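Local coordinates for guanine deaminase (Escherichia coli, PDB 6OHB), which catalyses the zinc-dependent hydrolytic deamination of guanine to xanthine and ammonia, a step of purine degradation, at residues 184-189 with 222-227. Numbering follows the deposited sequence.
Sequences SSYHQS and AQRLKE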
loop_
_atom_site.group_PDB
_atom_site.type_symbol
_atom_site.label_atom_id
_atom_site.label_comp_id
_atom_site.label_asym_id
_atom_site.label_seq_id
_atom_site.Cartn_x
_atom_site.Cartn_y
_atom_site.Cartn_z
ATOM N N SER A 184 -17.356 -28.351 -25.253
ATOM C CA SER A 184 -17.194 -26.988 -25.750
ATOM C C SER A 184 -15.907 -26.366 -25.229
ATOM O O SER A 184 -15.218 -25.651 -25.962
ATOM C CB SER A 184 -18.402 -26.129 -25.376
ATOM O OG SER A 184 -18.213 -25.507 -24.118
ATOM N N SER A 185 -15.572 -26.618 -23.963
ATOM C CA SER A 185 -14.352 -26.052 -23.391
ATOM C C SER A 185 -13.111 -26.595 -24.100
ATOM O O SER A 185 -12.204 -25.830 -24.460
ATOM C CB SER A 185 -14.281 -26.358 -21.897
ATOM O OG SER A 185 -12.942 -26.516 -21.476
ATOM N N TYR A 186 -13.065 -27.919 -24.341
ATOM C CA TYR A 186 -11.938 -28.487 -25.082
ATOM C C TYR A 186 -11.812 -27.839 -26.454
ATOM O O TYR A 186 -10.721 -27.428 -26.861
ATOM C CB TYR A 186 -12.088 -30.000 -25.217
ATOM C CG TYR A 186 -11.104 -30.627 -26.198
ATOM C CD1 TYR A 186 -9.805 -30.931 -25.812
ATOM C CD2 TYR A 186 -11.475 -30.911 -27.510
ATOM C CE1 TYR A 186 -8.898 -31.496 -26.703
ATOM C CE2 TYR A 186 -10.578 -31.477 -28.411
ATOM C CZ TYR A 186 -9.291 -31.769 -28.000
ATOM O OH TYR A 186 -8.398 -32.331 -28.888
ATOM N N HIS A 187 -12.926 -27.736 -27.182
ATOM C CA HIS A 187 -12.838 -27.273 -28.566
ATOM C C HIS A 187 -12.500 -25.786 -28.638
ATOM O O HIS A 187 -11.713 -25.366 -29.497
ATOM C CB HIS A 187 -14.136 -27.598 -29.300
ATOM C CG HIS A 187 -14.331 -29.065 -29.535
ATOM N ND1 HIS A 187 -13.501 -29.803 -30.354
ATOM C CD2 HIS A 187 -15.242 -29.936 -29.042
ATOM C CE1 HIS A 187 -13.900 -31.062 -30.362
ATOM N NE2 HIS A 187 -14.954 -31.170 -29.573
ATOM N N GLN A 188 -13.072 -24.974 -27.744
ATOM C CA GLN A 188 -12.748 -23.550 -27.730
ATOM C C GLN A 188 -11.287 -23.318 -27.358
ATOM O O GLN A 188 -10.605 -22.496 -27.987
ATOM C CB GLN A 188 -13.682 -22.813 -26.771
ATOM C CG GLN A 188 -15.134 -22.803 -27.236
ATOM C CD GLN A 188 -16.099 -22.274 -26.188
ATOM O OE1 GLN A 188 -15.741 -22.083 -25.023
ATOM N NE2 GLN A 188 -17.337 -22.041 -26.603
ATOM N N SER A 189 -10.775 -24.052 -26.363
ATOM C CA SER A 189 -9.369 -23.892 -26.006
ATOM C C SER A 189 -8.455 -24.364 -27.134
ATOM O O SER A 189 -7.408 -23.755 -27.387
ATOM C CB SER A 189 -9.062 -24.642 -24.709
ATOM O OG SER A 189 -9.831 -24.140 -23.626
ATOM N N ALA A 222 -8.965 -30.880 -20.060
ATOM C CA ALA A 222 -7.762 -30.074 -19.863
ATOM C C ALA A 222 -6.504 -30.933 -19.935
ATOM O O ALA A 222 -5.498 -30.532 -20.538
ATOM C CB ALA A 222 -7.827 -29.339 -18.526
ATOM N N GLN A 223 -6.542 -32.115 -19.308
ATOM C CA GLN A 223 -5.437 -33.063 -19.421
ATOM C C GLN A 223 -5.162 -33.411 -20.878
ATOM O O GLN A 223 -4.002 -33.462 -21.312
ATOM C CB GLN A 223 -5.763 -34.323 -18.621
ATOM C CG GLN A 223 -4.794 -35.477 -18.822
ATOM C CD GLN A 223 -5.062 -36.628 -17.869
ATOM O OE1 GLN A 223 -6.208 -36.896 -17.508
ATOM N NE2 GLN A 223 -4.002 -37.308 -17.449
ATOM N N ARG A 224 -6.226 -33.647 -21.647
ATOM C CA ARG A 224 -6.081 -33.965 -23.063
ATOM C C ARG A 224 -5.412 -32.824 -23.818
ATOM O O ARG A 224 -4.504 -33.048 -24.629
ATOM C CB ARG A 224 -7.454 -34.282 -23.651
ATOM C CG ARG A 224 -7.486 -34.501 -25.146
ATOM C CD ARG A 224 -8.807 -35.143 -25.532
ATOM N NE ARG A 224 -9.057 -35.087 -26.967
ATOM C CZ ARG A 224 -10.271 -35.109 -27.507
ATOM N NH1 ARG A 224 -11.344 -35.191 -26.726
ATOM N NH2 ARG A 224 -10.414 -35.054 -28.826
ATOM N N LEU A 225 -5.858 -31.589 -23.568
ATOM C CA LEU A 225 -5.255 -30.432 -24.223
ATOM C C LEU A 225 -3.773 -30.326 -23.895
ATOM O O LEU A 225 -2.955 -30.032 -24.775
ATOM C CB LEU A 225 -5.984 -29.152 -23.818
ATOM C CG LEU A 225 -7.339 -28.930 -24.490
ATOM C CD1 LEU A 225 -8.181 -27.963 -23.683
ATOM C CD2 LEU A 225 -7.161 -28.442 -25.920
ATOM N N LYS A 226 -3.406 -30.575 -22.635
ATOM C CA LYS A 226 -1.995 -30.502 -22.266
ATOM C C LYS A 226 -1.184 -31.604 -22.939
ATOM O O LYS A 226 -0.021 -31.386 -23.298
ATOM C CB LYS A 226 -1.836 -30.580 -20.747
ATOM C CG LYS A 226 -0.424 -30.280 -20.248
ATOM C CD LYS A 226 0.105 -28.983 -20.850
ATOM C CE LYS A 226 1.571 -28.758 -20.524
ATOM N NZ LYS A 226 2.214 -29.963 -19.948
ATOM N N GLU A 227 -1.777 -32.787 -23.124
ATOM C CA GLU A 227 -1.068 -33.871 -23.798
ATOM C C GLU A 227 -0.923 -33.616 -25.296
ATOM O O GLU A 227 0.063 -34.047 -25.904
ATOM C CB GLU A 227 -1.781 -35.199 -23.552
ATOM C CG GLU A 227 -1.428 -35.844 -22.224
ATOM C CD GLU A 227 -2.483 -36.821 -21.753
ATOM O OE1 GLU A 227 -3.291 -37.270 -22.592
ATOM O OE2 GLU A 227 -2.499 -37.143 -20.545
#
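The guanidinium of Arg-224 lies over one face of the Tyr-186 ring in a cation-pi stack, Arg-224 CZ standing 3.9 Å from the ring centroid and the two planes tilted by 28°. Tyr-186 CG is anti to the backbone N (chi1 169°), which carries the ring across to helix 216-228. Arg-224 runs extended from CG to NE and crosses the tyrosine at about a right angle, and its CG and CD lie against Tyr-186 CE1. Arginine suits this solvent-facing position, since its flat cation can cover an aromatic face while NE forms a salt bridge with Glu-228, whose carboxylate also hydrogen-bonds the Tyr-186 hydroxyl. Tyrosine thus offers an apolar ring to Leu-225 and a polar end to Glu-228. Deeper in, Leu-225 meets the ring obliquely, its CG 3.4 Å from Tyr-186 CD1. Its branched end suits a place between two partners: Leu-225 CD1 comes 3.6 Å from CB of Ser-189, a residue small enough to let the leucine approach helix 182-196. Without the ring, as with an alanine at Tyr-186, Arg-224 would probably lose the face it stacks on, Leu-225 would face a gap and Glu-228 would lose the hydroxyl it bonds. Helices 182-196 and 216-228 belong to the outer layer of the amidohydrolase TIM barrel, the axes of segments 184-189 and 222-227 approaching to 10.0 Å; beneath them, Ser-189 touches Met-169 of strand 164-169 and Leu-225 packs on Ile-206 of strand 203-208.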